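Local coordinates for G protein alpha subunit (PDB 4FID) that binds guanine nucleotides as the alpha subunit of a heterotrimeric G protein and probably relays receptor signals, switching off when GTP is hydrolysed, at residues I233-M238 / Y269-F274; A215-I220 / G276-E281; E243-V248 / D261-G266. One frame throughout, in Å; residues are numbered along the deposited sequence. Where two conformers were deposited one is given.

Contact 1. Residues I233-M238 / Y269-F274; sequences IFLNKM and YIQQLF. With GDP (guanosine-5'-diphosphate), chain C.
Ile233 and Leu235 on a central strand meet Phe274 and Gln271 on a flanking helix, a buried helix-on-sheet contact in the P-loop NTPase fold of the Ras-like domain. It is a worked example of how one strand serves two purposes: every second side chain, Ile233 and Leu235, faces the helix, while the end of the strand delivers residues to the nucleotide. The closer pairing is oblique, with Leu235 CD1 lying 3.9 Å from Gln271 CB and almost as near CG. CG of Gln271 stands anti to the backbone nitrogen (chi1 174°), but the bend at its second torsion carries the amide away from the strand, so the glutamine offers its methylene groups to the leucine; NE2 makes a weak hydrogen bond to Thr275 OG1. Ile233 reaches the helix more loosely through its terminal methyl, CD1 being 4.5 Å from Phe274 CB.

The strand ends in the first residue of the NKxD guanine-recognition motif. Asn236 ND2 donates to N7 of GDP at 2.9 Å, a somewhat bent bond with an N-H...N angle of 141°. Its amide is held from both ends: ND2 also binds Ser16 O, and OD1 accepts from Thr307 OG1 and Ala309 N, which fixes the amide rotation. Lys237 runs its extended aliphatic chain across one face of the guanine, with CG 3.7 Å from C5 and CE 3.6 Å from N9 of GDP, before NZ forms a salt bridge with Asp117 and a hydrogen bond to Glu15 O.

Strand 230-236 is flanked in the sheet by strands 187-193 and 301-307, and the Phe274 side chain touches Thr192 of the first of these and Ser213 and Ile214 of helix 209-222.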
loop_
_atom_site.group_PDB
_atom_site.type_symbol
_atom_site.label_atom_id
_atom_site.label_comp_id
_atom_site.label_asym_id
_atom_site.label_seq_id
_atom_site.Cartn_x
_atom_site.Cartn_y
_atom_site.Cartn_z
ATOM N N ILE A 233 -13.144 -6.492 1.102
ATOM C CA ILE A 233 -12.051 -5.923 1.869
ATOM C C ILE A 233 -10.761 -6.549 1.417
ATOM O O ILE A 233 -10.647 -7.771 1.408
ATOM C CB ILE A 233 -12.200 -6.186 3.372
ATOM C CG1 ILE A 233 -13.412 -5.465 3.919
ATOM C CG2 ILE A 233 -10.972 -5.688 4.129
ATOM C CD1 ILE A 233 -13.528 -5.620 5.405
ATOM N N PHE A 234 -9.786 -5.725 1.051
ATOM C CA PHE A 234 -8.456 -6.245 0.757
ATOM C C PHE A 234 -7.598 -5.982 1.970
ATOM O O PHE A 234 -7.319 -4.840 2.322
ATOM C CB PHE A 234 -7.815 -5.587 -0.479
ATOM C CG PHE A 234 -8.416 -6.011 -1.803
ATOM C CD1 PHE A 234 -9.434 -6.954 -1.865
ATOM C CD2 PHE A 234 -7.953 -5.448 -2.993
ATOM C CE1 PHE A 234 -9.992 -7.330 -3.092
ATOM C CE2 PHE A 234 -8.490 -5.815 -4.220
ATOM C CZ PHE A 234 -9.520 -6.765 -4.269
ATOM N N LEU A 235 -7.201 -7.048 2.631
ATOM C CA LEU A 235 -6.305 -6.937 3.758
ATOM C C LEU A 235 -4.912 -6.929 3.163
ATOM O O LEU A 235 -4.332 -7.973 2.849
ATOM C CB LEU A 235 -6.519 -8.124 4.695
ATOM C CG LEU A 235 -7.991 -8.175 5.133
ATOM C CD1 LEU A 235 -8.426 -9.591 5.564
ATOM C CD2 LEU A 235 -8.252 -7.165 6.237
ATOM N N ASN A 236 -4.379 -5.736 2.992
ATOM C CA ASN A 236 -3.195 -5.562 2.172
ATOM C C ASN A 236 -1.904 -5.597 2.971
ATOM O O ASN A 236 -1.904 -5.427 4.211
ATOM C CB ASN A 236 -3.296 -4.249 1.407
ATOM C CG ASN A 236 -2.310 -4.164 0.279
ATOM O OD1 ASN A 236 -2.092 -5.142 -0.443
ATOM N ND2 ASN A 236 -1.713 -2.980 0.101
ATOM N N LYS A 237 -0.810 -5.833 2.253
ATOM C CA LYS A 237 0.524 -5.904 2.849
ATOM C C LYS A 237 0.691 -7.142 3.704
ATOM O O LYS A 237 1.331 -7.094 4.749
ATOM C CB LYS A 237 0.845 -4.639 3.652
ATOM C CG LYS A 237 0.686 -3.344 2.813
ATOM C CD LYS A 237 1.249 -2.132 3.550
ATOM C CE LYS A 237 1.284 -0.898 2.667
ATOM N NZ LYS A 237 1.776 0.292 3.407
HETATM N N MSE A 238 0.123 -8.251 3.232
HETATM C CA MSE A 238 0.228 -9.519 3.940
HETATM C C MSE A 238 1.702 -9.941 4.091
HETATM O O MSE A 238 2.102 -10.501 5.126
HETATM C CB MSE A 238 -0.617 -10.607 3.253
HETATM C CG MSE A 238 -0.507 -11.999 3.891
HETATM SE SE MSE A 238 -1.472 -12.295 5.583
HETATM C CE MSE A 238 -1.213 -14.230 5.747
ATOM N N TYR A 269 -7.865 -12.458 12.929
ATOM C CA TYR A 269 -8.170 -11.731 14.139
ATOM C C TYR A 269 -8.400 -10.245 13.822
ATOM O O TYR A 269 -9.373 -9.644 14.244
ATOM C CB TYR A 269 -7.018 -11.927 15.110
ATOM C CG TYR A 269 -7.260 -11.378 16.494
ATOM C CD1 TYR A 269 -6.941 -10.051 16.794
ATOM C CD2 TYR A 269 -7.787 -12.186 17.511
ATOM C CE1 TYR A 269 -7.139 -9.545 18.046
ATOM C CE2 TYR A 269 -7.983 -11.689 18.774
ATOM C CZ TYR A 269 -7.658 -10.364 19.037
ATOM O OH TYR A 269 -7.844 -9.826 20.286
ATOM N N ILE A 270 -7.503 -9.660 13.054
ATOM C CA ILE A 270 -7.694 -8.299 12.601
ATOM C C ILE A 270 -8.934 -8.189 11.704
ATOM O O ILE A 270 -9.758 -7.282 11.862
ATOM C CB ILE A 270 -6.423 -7.764 11.925
ATOM C CG1 ILE A 270 -5.277 -7.749 12.939
ATOM C CG2 ILE A 270 -6.658 -6.374 11.367
ATOM C CD1 ILE A 270 -3.949 -7.468 12.343
ATOM N N GLN A 271 -9.093 -9.126 10.780
ATOM C CA GLN A 271 -10.251 -9.079 9.907
ATOM C C GLN A 271 -11.560 -9.080 10.717
ATOM O O GLN A 271 -12.492 -8.330 10.429
ATOM C CB GLN A 271 -10.214 -10.243 8.927
ATOM C CG GLN A 271 -11.447 -10.376 8.058
ATOM C CD GLN A 271 -12.338 -11.506 8.517
ATOM O OE1 GLN A 271 -12.120 -12.665 8.150
ATOM N NE2 GLN A 271 -13.343 -11.185 9.335
ATOM N N GLN A 272 -11.629 -9.929 11.734
ATOM C CA GLN A 272 -12.839 -10.026 12.527
ATOM C C GLN A 272 -13.104 -8.764 13.333
ATOM O O GLN A 272 -14.251 -8.493 13.667
ATOM C CB GLN A 272 -12.812 -11.266 13.417
ATOM C CG GLN A 272 -12.928 -12.544 12.631
ATOM C CD GLN A 272 -12.513 -13.769 13.421
ATOM O OE1 GLN A 272 -11.988 -13.650 14.525
ATOM N NE2 GLN A 272 -12.770 -14.944 12.875
ATOM N N LEU A 273 -12.060 -7.979 13.625
ATOM C CA LEU A 273 -12.267 -6.668 14.278
ATOM C C LEU A 273 -12.965 -5.653 13.384
ATOM O O LEU A 273 -13.668 -4.799 13.879
ATOM C CB LEU A 273 -10.957 -6.063 14.774
ATOM C CG LEU A 273 -10.211 -6.826 15.866
ATOM C CD1 LEU A 273 -8.908 -6.121 16.185
ATOM C CD2 LEU A 273 -11.072 -6.972 17.102
ATOM N N PHE A 274 -12.747 -5.730 12.070
ATOM C CA PHE A 274 -13.460 -4.899 11.098
ATOM C C PHE A 274 -14.901 -5.358 10.870
ATOM O O PHE A 274 -15.786 -4.541 10.655
ATOM C CB PHE A 274 -12.757 -4.929 9.733
ATOM C CG PHE A 274 -11.490 -4.136 9.668
ATOM C CD1 PHE A 274 -10.291 -4.680 10.106
ATOM C CD2 PHE A 274 -11.490 -2.847 9.140
ATOM C CE1 PHE A 274 -9.117 -3.937 10.042
ATOM C CE2 PHE A 274 -10.311 -2.096 9.071
ATOM C CZ PHE A 274 -9.135 -2.633 9.507
HETATM P PB GDP C . -2.597 5.265 -0.679
HETATM O O1B GDP C . -2.324 6.225 -1.809
HETATM O O2B GDP C . -2.810 6.049 0.595
HETATM O O3B GDP C . -3.850 4.501 -1.027
HETATM O O3A GDP C . -1.366 4.227 -0.433
HETATM P PA GDP C . -0.150 3.967 -1.484
HETATM O O1A GDP C . -0.590 3.095 -2.642
HETATM O O2A GDP C . 0.428 5.273 -1.999
HETATM O "O5'" GDP C . 0.975 3.219 -0.591
HETATM C "C5'" GDP C . 2.284 3.784 -0.464
HETATM C "C4'" GDP C . 3.380 2.718 -0.317
HETATM O "O4'" GDP C . 2.866 1.456 0.132
HETATM C "C3'" GDP C . 4.130 2.461 -1.625
HETATM O "O3'" GDP C . 5.542 2.672 -1.422
HETATM C "C2'" GDP C . 3.819 1.012 -1.977
HETATM O "O2'" GDP C . 4.925 0.382 -2.650
HETATM C "C1'" GDP C . 3.484 0.402 -0.613
HETATM N N9 GDP C . 2.617 -0.810 -0.708
HETATM C C8 GDP C . 1.313 -0.882 -1.057
HETATM N N7 GDP C . 0.864 -2.166 -1.024
HETATM C C5 GDP C . 1.893 -2.946 -0.643
HETATM C C6 GDP C . 2.127 -4.395 -0.409
HETATM O O6 GDP C . 1.216 -5.229 -0.559
HETATM N N1 GDP C . 3.348 -4.793 -0.036
HETATM C C2 GDP C . 4.359 -3.920 0.149
HETATM N N2 GDP C . 5.562 -4.397 0.541
HETATM N N3 GDP C . 4.225 -2.582 -0.043
HETATM C C4 GDP C . 3.040 -2.049 -0.432
#

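Contact 2. Residues A215-I220 / G276-E281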
loop_
_atom_site.group_PDB
_atom_site.type_symbol
_atom_site.label_atom_id
_atom_site.label_comp_id
_atom_site.label_asym_id
_atom_site.label_seq_id
_atom_site.Cartn_x
_atom_site.Cartn_y
_atom_site.Cartn_z
ATOM N N ALA A 215 -13.210 2.454 11.747
ATOM C CA ALA A 215 -14.336 3.358 11.740
ATOM C C ALA A 215 -14.639 3.822 10.299
ATOM O O ALA A 215 -15.804 4.007 9.929
ATOM C CB ALA A 215 -14.061 4.532 12.670
ATOM N N VAL A 216 -13.601 3.990 9.479
ATOM C CA VAL A 216 -13.833 4.275 8.073
ATOM C C VAL A 216 -14.668 3.165 7.454
ATOM O O VAL A 216 -15.699 3.408 6.844
ATOM C CB VAL A 216 -12.530 4.392 7.279
ATOM C CG1 VAL A 216 -12.811 4.241 5.761
ATOM C CG2 VAL A 216 -11.787 5.711 7.612
ATOM N N PHE A 217 -14.215 1.933 7.618
ATOM C CA PHE A 217 -14.960 0.798 7.102
ATOM C C PHE A 217 -16.414 0.736 7.607
ATOM O O PHE A 217 -17.326 0.531 6.814
ATOM C CB PHE A 217 -14.225 -0.499 7.386
ATOM C CG PHE A 217 -15.030 -1.716 7.079
ATOM C CD1 PHE A 217 -15.234 -2.112 5.764
ATOM C CD2 PHE A 217 -15.586 -2.470 8.105
ATOM C CE1 PHE A 217 -15.976 -3.249 5.468
ATOM C CE2 PHE A 217 -16.331 -3.596 7.831
ATOM C CZ PHE A 217 -16.521 -3.996 6.508
ATOM N N LYS A 218 -16.625 0.919 8.909
ATOM C CA LYS A 218 -17.983 0.968 9.484
ATOM C C LYS A 218 -18.865 2.039 8.813
ATOM O O LYS A 218 -20.086 1.877 8.690
ATOM C CB LYS A 218 -17.950 1.184 11.006
ATOM C CG LYS A 218 -17.433 -0.002 11.840
ATOM C CD LYS A 218 -18.177 -1.305 11.547
ATOM C CE LYS A 218 -17.681 -2.467 12.423
ATOM N NZ LYS A 218 -18.428 -3.752 12.142
ATOM N N ASP A 219 -18.250 3.129 8.369
ATOM C CA ASP A 219 -18.970 4.090 7.539
ATOM C C ASP A 219 -19.480 3.443 6.268
ATOM O O ASP A 219 -20.685 3.473 5.994
ATOM C CB ASP A 219 -18.089 5.269 7.175
ATOM C CG ASP A 219 -17.883 6.195 8.335
ATOM O OD1 ASP A 219 -16.950 7.035 8.269
ATOM O OD2 ASP A 219 -18.661 6.069 9.313
ATOM N N ILE A 220 -18.560 2.860 5.495
ATOM C CA ILE A 220 -18.911 2.239 4.218
ATOM C C ILE A 220 -20.103 1.296 4.412
ATOM O O ILE A 220 -21.091 1.354 3.685
ATOM C CB ILE A 220 -17.696 1.497 3.624
ATOM C CG1 ILE A 220 -16.653 2.495 3.142
ATOM C CG2 ILE A 220 -18.094 0.588 2.486
ATOM C CD1 ILE A 220 -15.286 1.851 2.863
ATOM N N GLY A 276 -17.063 -7.637 12.743
ATOM C CA GLY A 276 -17.996 -7.918 13.827
ATOM C C GLY A 276 -18.963 -9.058 13.529
ATOM O O GLY A 276 -18.547 -10.161 13.174
ATOM N N LYS A 277 -20.260 -8.785 13.656
ATOM C CA LYS A 277 -21.306 -9.791 13.430
ATOM C C LYS A 277 -21.736 -9.975 11.968
ATOM O O LYS A 277 -22.585 -10.822 11.682
ATOM C CB LYS A 277 -22.569 -9.450 14.234
ATOM C CG LYS A 277 -22.347 -9.124 15.687
ATOM C CD LYS A 277 -23.636 -9.280 16.480
ATOM C CE LYS A 277 -24.058 -10.749 16.576
ATOM N NZ LYS A 277 -25.352 -10.948 17.300
ATOM N N LEU A 278 -21.204 -9.174 11.049
ATOM C CA LEU A 278 -21.576 -9.327 9.637
ATOM C C LEU A 278 -21.266 -10.735 9.131
ATOM O O LEU A 278 -20.315 -11.365 9.580
ATOM C CB LEU A 278 -20.846 -8.298 8.767
ATOM C CG LEU A 278 -21.035 -6.821 9.124
ATOM C CD1 LEU A 278 -20.150 -5.904 8.243
ATOM C CD2 LEU A 278 -22.487 -6.422 8.998
ATOM N N GLN A 279 -22.058 -11.235 8.194
ATOM C CA GLN A 279 -21.698 -12.484 7.526
ATOM C C GLN A 279 -20.511 -12.179 6.620
ATOM O O GLN A 279 -20.492 -11.142 5.955
ATOM C CB GLN A 279 -22.875 -13.038 6.706
ATOM C CG GLN A 279 -24.021 -13.630 7.538
ATOM C CD GLN A 279 -25.384 -13.548 6.834
ATOM O OE1 GLN A 279 -25.461 -13.379 5.611
ATOM N NE2 GLN A 279 -26.465 -13.668 7.613
ATOM N N THR A 280 -19.514 -13.056 6.596
ATOM C CA THR A 280 -18.340 -12.806 5.763
ATOM C C THR A 280 -17.926 -14.032 4.979
ATOM O O THR A 280 -18.288 -15.148 5.316
ATOM C CB THR A 280 -17.110 -12.299 6.581
ATOM O OG1 THR A 280 -16.779 -13.242 7.605
ATOM C CG2 THR A 280 -17.381 -10.949 7.211
ATOM N N GLU A 281 -17.145 -13.813 3.936
ATOM C CA GLU A 281 -16.705 -14.894 3.080
ATOM C C GLU A 281 -15.314 -14.591 2.522
ATOM O O GLU A 281 -15.104 -13.566 1.884
ATOM C CB GLU A 281 -17.706 -15.079 1.942
ATOM C CG GLU A 281 -17.336 -16.155 0.936
ATOM C CD GLU A 281 -18.506 -16.514 0.042
ATOM O OE1 GLU A 281 -18.278 -16.845 -1.147
ATOM O OE2 GLU A 281 -19.659 -16.452 0.533
#
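Lys218, on a helix, and Gly276, in the turn after another helix, mark the nearest backbone approach of these segments, yet their CA atoms remain 9.9 Å apart, so side chains must bridge the distance. The setting is the alpha/beta fold of the P-loop NTPases: residues 215-220 belong to a helix packed on the sheet, and residues 276-281 pass from a turn into the outermost strand, 279-282. At the start of that turn Gly276 leaves the helical conformation with a positive phi of 46°, redirecting the chain toward the strand.

Two side chains span the gap from the helix. Phe217, on the buried side, brings CZ obliquely to 4.5 Å from CD1 of Leu278, a loose apolar touch. The ring also meets Phe190 and the side chain of Phe274, and Leu278 leans on Val302 of the adjacent strand, so the pair joins a wider apolar layer between helix 209-222 and the sheet.

Lys218 works at the more open margin. Its chain bends at the second torsion (chi2 -54°) and is straight from there to the ammonium group, which hydrogen-bonds to Phe274 O at the end of helix 263-275. That bond is consistent with the position of NZ beside the turn, with Lys218 NZ 4.2 Å from Gly276 N.

Contact 3. Residues E243-V248 / D261-G266; sequences EKLTKV and DNAVMG
Asp261 touches Thr246 just ahead of a helix, reaching across from the loop to the segment 243-248. With its CG anti to the backbone nitrogen (chi1 -158°), the carboxylate swings toward the other segment and crosses the threonine at a slant, OD1 lying 3.6 Å from the methyl CG2. This is van der Waals contact: the hydroxyl of Thr246 is engaged within its own segment, where OG1 donates to Glu243 O at 2.7 Å, approaching in the plane of that carbonyl. Glu243 O also accepts from Thr246 N, so the same residue grips it twice.

Asn262 comes next and turns from the interface to serve as N-cap. Its OD1 takes a nearly straight bond from Met265 N, 3.0 Å long with an N-H...O angle of 169°, although the donor sits well above the plane of the side-chain carbonyl. A second, weak bond comes from Val264 N. Together they tie up amide groups in the first turn of helix 263-275, one of the helices packed on the sheet of this G-alpha fold.

Ala263, the first helical residue, is where the buried part of the contact lies. Leu245 brings one branch against it: its CD2 is 3.9 Å from Ala263 CA and 4.2 Å from Ala263 CB. The small alanine methyl also packs on Glu242 of helix 238-247, which begins within the guanine-recognition motif.

One turn later, buried Gly266 presents bare backbone on the side facing Leu245, and its amide closes the first helical turn, Gly266 N bonding to Asn262 O at 2.9 Å.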
loop_
_atom_site.group_PDB
_atom_site.type_symbol
_atom_site.label_atom_id
_atom_site.label_comp_id
_atom_site.label_asym_id
_atom_site.label_seq_id
_atom_site.Cartn_x
_atom_site.Cartn_y
_atom_site.Cartn_z
ATOM N N GLU A 243 6.192 -10.807 8.303
ATOM C CA GLU A 243 7.526 -10.501 8.783
ATOM C C GLU A 243 7.455 -9.676 10.064
ATOM O O GLU A 243 8.143 -9.967 11.055
ATOM C CB GLU A 243 8.298 -9.752 7.687
ATOM C CG GLU A 243 9.671 -9.242 8.106
ATOM C CD GLU A 243 10.627 -10.364 8.517
ATOM O OE1 GLU A 243 10.936 -11.241 7.670
ATOM O OE2 GLU A 243 11.076 -10.364 9.687
ATOM N N LYS A 244 6.607 -8.650 10.048
ATOM C CA LYS A 244 6.505 -7.729 11.173
ATOM C C LYS A 244 6.099 -8.449 12.449
ATOM O O LYS A 244 6.528 -8.084 13.537
ATOM C CB LYS A 244 5.515 -6.633 10.860
ATOM C CG LYS A 244 5.388 -5.606 11.943
ATOM C CD LYS A 244 4.813 -4.348 11.358
ATOM C CE LYS A 244 4.904 -3.190 12.329
ATOM N NZ LYS A 244 4.165 -2.040 11.771
ATOM N N LEU A 245 5.275 -9.478 12.290
ATOM C CA LEU A 245 4.789 -10.282 13.394
ATOM C C LEU A 245 5.921 -10.919 14.208
ATOM O O LEU A 245 5.737 -11.254 15.392
ATOM C CB LEU A 245 3.832 -11.355 12.861
ATOM C CG LEU A 245 2.389 -11.340 13.365
ATOM C CD1 LEU A 245 1.918 -9.923 13.692
ATOM C CD2 LEU A 245 1.471 -12.000 12.345
ATOM N N THR A 246 7.087 -11.078 13.584
ATOM C CA THR A 246 8.226 -11.707 14.254
ATOM C C THR A 246 9.038 -10.726 15.104
ATOM O O THR A 246 9.777 -11.139 15.985
ATOM C CB THR A 246 9.159 -12.400 13.246
ATOM O OG1 THR A 246 9.860 -11.409 12.476
ATOM C CG2 THR A 246 8.357 -13.293 12.308
ATOM N N LYS A 247 8.904 -9.430 14.835
ATOM C CA LYS A 247 9.554 -8.398 15.648
ATOM C C LYS A 247 8.571 -7.728 16.637
ATOM O O LYS A 247 8.944 -7.359 17.747
ATOM C CB LYS A 247 10.200 -7.322 14.762
ATOM C CG LYS A 247 10.933 -7.827 13.515
ATOM C CD LYS A 247 11.148 -6.678 12.503
ATOM C CE LYS A 247 11.767 -7.132 11.177
ATOM N NZ LYS A 247 11.856 -6.014 10.181
ATOM N N VAL A 248 7.319 -7.558 16.223
ATOM C CA VAL A 248 6.291 -7.014 17.104
ATOM C C VAL A 248 5.117 -7.982 17.235
ATOM O O VAL A 248 4.121 -7.837 16.542
ATOM C CB VAL A 248 5.740 -5.668 16.582
ATOM C CG1 VAL A 248 4.856 -5.013 17.639
ATOM C CG2 VAL A 248 6.870 -4.745 16.158
ATOM N N ASP A 261 2.796 -16.538 16.185
ATOM C CA ASP A 261 3.540 -16.246 14.965
ATOM C C ASP A 261 2.743 -16.509 13.683
ATOM O O ASP A 261 3.197 -16.154 12.576
ATOM C CB ASP A 261 4.816 -17.103 14.952
ATOM C CG ASP A 261 5.898 -16.530 14.054
ATOM O OD1 ASP A 261 5.662 -15.437 13.482
ATOM O OD2 ASP A 261 6.977 -17.166 13.922
ATOM N N ASN A 262 1.571 -17.134 13.834
ATOM C CA ASN A 262 0.747 -17.553 12.696
ATOM C C ASN A 262 0.037 -16.394 11.960
ATOM O O ASN A 262 -0.980 -15.855 12.418
ATOM C CB ASN A 262 -0.239 -18.635 13.148
ATOM C CG ASN A 262 -1.034 -19.236 12.003
ATOM O OD1 ASN A 262 -1.366 -18.559 11.028
ATOM N ND2 ASN A 262 -1.363 -20.515 12.128
ATOM N N ALA A 263 0.570 -16.033 10.802
ATOM C CA ALA A 263 0.127 -14.849 10.103
ATOM C C ALA A 263 -1.301 -14.997 9.592
ATOM O O ALA A 263 -2.009 -13.990 9.377
ATOM C CB ALA A 263 1.078 -14.520 8.959
ATOM N N VAL A 264 -1.729 -16.240 9.390
ATOM C CA VAL A 264 -3.085 -16.481 8.925
ATOM C C VAL A 264 -4.078 -16.217 10.047
ATOM O O VAL A 264 -5.027 -15.431 9.898
ATOM C CB VAL A 264 -3.266 -17.897 8.365
ATOM C CG1 VAL A 264 -4.724 -18.335 8.471
ATOM C CG2 VAL A 264 -2.822 -17.924 6.919
HETATM N N MSE A 265 -3.842 -16.866 11.176
HETATM C CA MSE A 265 -4.703 -16.683 12.323
HETATM C C MSE A 265 -4.718 -15.215 12.753
HETATM O O MSE A 265 -5.784 -14.693 13.144
HETATM C CB MSE A 265 -4.253 -17.571 13.477
HETATM C CG MSE A 265 -4.547 -19.054 13.279
HETATM SE SE MSE A 265 -4.211 -20.063 14.925
HETATM C CE MSE A 265 -2.357 -19.594 15.255
ATOM N N GLY A 266 -3.548 -14.559 12.669
ATOM C CA GLY A 266 -3.427 -13.161 13.052
ATOM C C GLY A 266 -4.178 -12.216 12.115
ATOM O O GLY A 266 -4.738 -11.198 12.533
#

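In the fold
Along the chain the three contacts nest: contact 3 lies inside the loop closed by contact 1, which lies inside that closed by contact 2. Contacts 1 and 3 share helix 263-275, and their centres are about 13 Å apart; contacts 1 and 2 touch, with centres about 11 Å apart, and reach the same mixed sheet. Contacts 2 and 3 do not meet, their nearest atoms being about 12 Å apart. Helix 263-275 thus forms part of the crossover from strand 230-236 to the parallel edge strand 279-282, running from the neighbourhood of helix 238-247 to the sheet margin; only contact 1 of the three holds residues that touch the nucleotide.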